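Local coordinates for protein amino acid amide racemase (Ochrobactrum anthropi, PDB 6GIO) that belongs to the class-III aminotransferase family, whose members share the fold of pyridoxal-5'-phosphate enzymes, and binds pyridoxal-5'-phosphate, at residues Asn311-Arg315 with Gln316-Gln320. Numbering follows the deposited sequence.
Sequences NTIER and QGLAQ
The flat amide of Gln316 has the methyl of Thr312 over one face, CG2 standing 3.8 Å from CD and 3.7 Å from NE2. Both side chains point the same way, and that methyl lies anti to the Thr312 backbone N (OG1 at chi1 -57°), while OG1 turns back to bond Ala308 O. The pair sits one turn apart at the close of helix 300-315, a worked example of Schellman termination. Gln316 N still makes the regular helical hydrogen bond to Thr312 O at 2.9 Å. Gly317 then takes a positive phi (52°), the C-prime residue, and gives a weak 3.3 Å bond from its N to Glu314 O. The 6→1 bond that defines the motif runs from Leu318 N to Ile313 O, 3.0 Å, in the carbonyl plane and on a lone pair. A water also donates to Ile313 O and links it to Ala319 N and Gln320 OE1. Beside this polar closure, Leu318 CD1 packs at 4.0 Å on Ile313 CG1, the side chains crossing nearly at a right angle; Leu56 touches Leu318 and Met250 touches Ile313. Leu318 N and the water thus both donate to Ile313 O, so this one carbonyl of the ending helix is tied to the first turn of helix 318-339, directly and through the water.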
loop_
_atom_site.group_PDB
_atom_site.type_symbol
_atom_site.label_atom_id
_atom_site.label_comp_id
_atom_site.label_asym_id
_atom_site.label_seq_id
_atom_site.Cartn_x
_atom_site.Cartn_y
_atom_site.Cartn_z
ATOM N N ASN C 311 20.476 -1.446 -9.073
ATOM C CA ASN C 311 21.930 -1.508 -9.232
ATOM C C ASN C 311 22.336 -2.832 -9.909
ATOM O O ASN C 311 23.143 -2.834 -10.839
ATOM C CB ASN C 311 22.635 -1.321 -7.883
ATOM C CG ASN C 311 24.148 -1.306 -8.009
ATOM O OD1 ASN C 311 24.735 -0.392 -8.583
ATOM N ND2 ASN C 311 24.769 -2.330 -7.496
ATOM N N THR C 312 21.755 -3.949 -9.455
ATOM C CA THR C 312 22.011 -5.257 -10.033
ATOM C C THR C 312 21.635 -5.349 -11.502
ATOM O O THR C 312 22.375 -5.898 -12.330
ATOM C CB THR C 312 21.217 -6.306 -9.264
ATOM O OG1 THR C 312 21.584 -6.223 -7.892
ATOM C CG2 THR C 312 21.484 -7.655 -9.774
ATOM N N ILE C 313 20.483 -4.791 -11.842
ATOM C CA ILE C 313 20.012 -4.778 -13.227
ATOM C C ILE C 313 20.953 -3.985 -14.140
ATOM O O ILE C 313 21.212 -4.421 -15.263
ATOM C CB ILE C 313 18.537 -4.239 -13.316
ATOM C CG1 ILE C 313 17.540 -5.294 -12.801
ATOM C CG2 ILE C 313 18.133 -3.884 -14.736
ATOM C CD1 ILE C 313 16.231 -4.665 -12.394
ATOM N N GLU C 314 21.435 -2.824 -13.701
ATOM C CA GLU C 314 22.407 -2.070 -14.509
ATOM C C GLU C 314 23.761 -2.798 -14.548
ATOM O O GLU C 314 24.333 -2.953 -15.609
ATOM C CB GLU C 314 22.677 -0.663 -13.960
ATOM C CG GLU C 314 21.483 0.281 -13.924
ATOM C CD GLU C 314 21.796 1.601 -13.200
ATOM O OE1 GLU C 314 22.433 2.480 -13.832
ATOM O OE2 GLU C 314 21.399 1.776 -12.011
ATOM N N ARG C 315 24.264 -3.244 -13.393
ATOM C CA ARG C 315 25.621 -3.792 -13.310
ATOM C C ARG C 315 25.762 -5.110 -14.055
ATOM O O ARG C 315 26.727 -5.313 -14.791
ATOM C CB ARG C 315 26.069 -3.966 -11.847
ATOM C CG ARG C 315 26.603 -2.682 -11.206
ATOM C CD ARG C 315 26.999 -2.884 -9.740
ATOM N NE ARG C 315 28.195 -3.709 -9.559
ATOM C CZ ARG C 315 29.455 -3.308 -9.774
ATOM N NH1 ARG C 315 29.735 -2.070 -10.197
ATOM N NH2 ARG C 315 30.453 -4.165 -9.577
ATOM N N GLN C 316 24.814 -6.018 -13.852
ATOM C CA GLN C 316 24.864 -7.301 -14.503
ATOM C C GLN C 316 24.262 -7.280 -15.921
ATOM O O GLN C 316 24.128 -8.325 -16.512
ATOM C CB GLN C 316 24.158 -8.347 -13.631
ATOM C CG GLN C 316 24.745 -8.467 -12.235
ATOM C CD GLN C 316 24.243 -9.693 -11.461
ATOM O OE1 GLN C 316 23.640 -10.609 -12.014
ATOM N NE2 GLN C 316 24.516 -9.712 -10.163
ATOM N N GLY C 317 23.895 -6.115 -16.467
ATOM C CA GLY C 317 23.254 -6.057 -17.773
ATOM C C GLY C 317 22.026 -6.984 -17.935
ATOM O O GLY C 317 21.948 -7.758 -18.898
ATOM N N LEU C 318 21.039 -6.874 -17.040
ATOM C CA LEU C 318 19.879 -7.802 -17.070
ATOM C C LEU C 318 18.818 -7.440 -18.128
ATOM O O LEU C 318 18.003 -8.283 -18.499
ATOM C CB LEU C 318 19.246 -7.958 -15.687
ATOM C CG LEU C 318 20.179 -8.510 -14.625
ATOM C CD1 LEU C 318 19.424 -8.772 -13.336
ATOM C CD2 LEU C 318 20.859 -9.773 -15.117
ATOM N N ALA C 319 18.855 -6.214 -18.628
ATOM C CA ALA C 319 17.990 -5.859 -19.743
ATOM C C ALA C 319 18.479 -6.620 -20.956
ATOM O O ALA C 319 17.736 -7.359 -21.584
ATOM C CB ALA C 319 18.036 -4.363 -20.013
ATOM N N GLN C 320 19.753 -6.433 -21.274
ATOM C CA GLN C 320 20.350 -7.096 -22.431
ATOM C C GLN C 320 20.211 -8.622 -22.239
ATOM O O GLN C 320 19.741 -9.312 -23.106
ATOM C CB GLN C 320 21.800 -6.654 -22.639
ATOM C CG GLN C 320 21.962 -5.153 -22.933
ATOM C CD GLN C 320 21.479 -4.208 -21.800
ATOM O OE1 GLN C 320 21.730 -4.435 -20.591
ATOM N NE2 GLN C 320 20.773 -3.135 -22.202
HETATM O O HOH W 1 20.612 -3.888 -17.815
#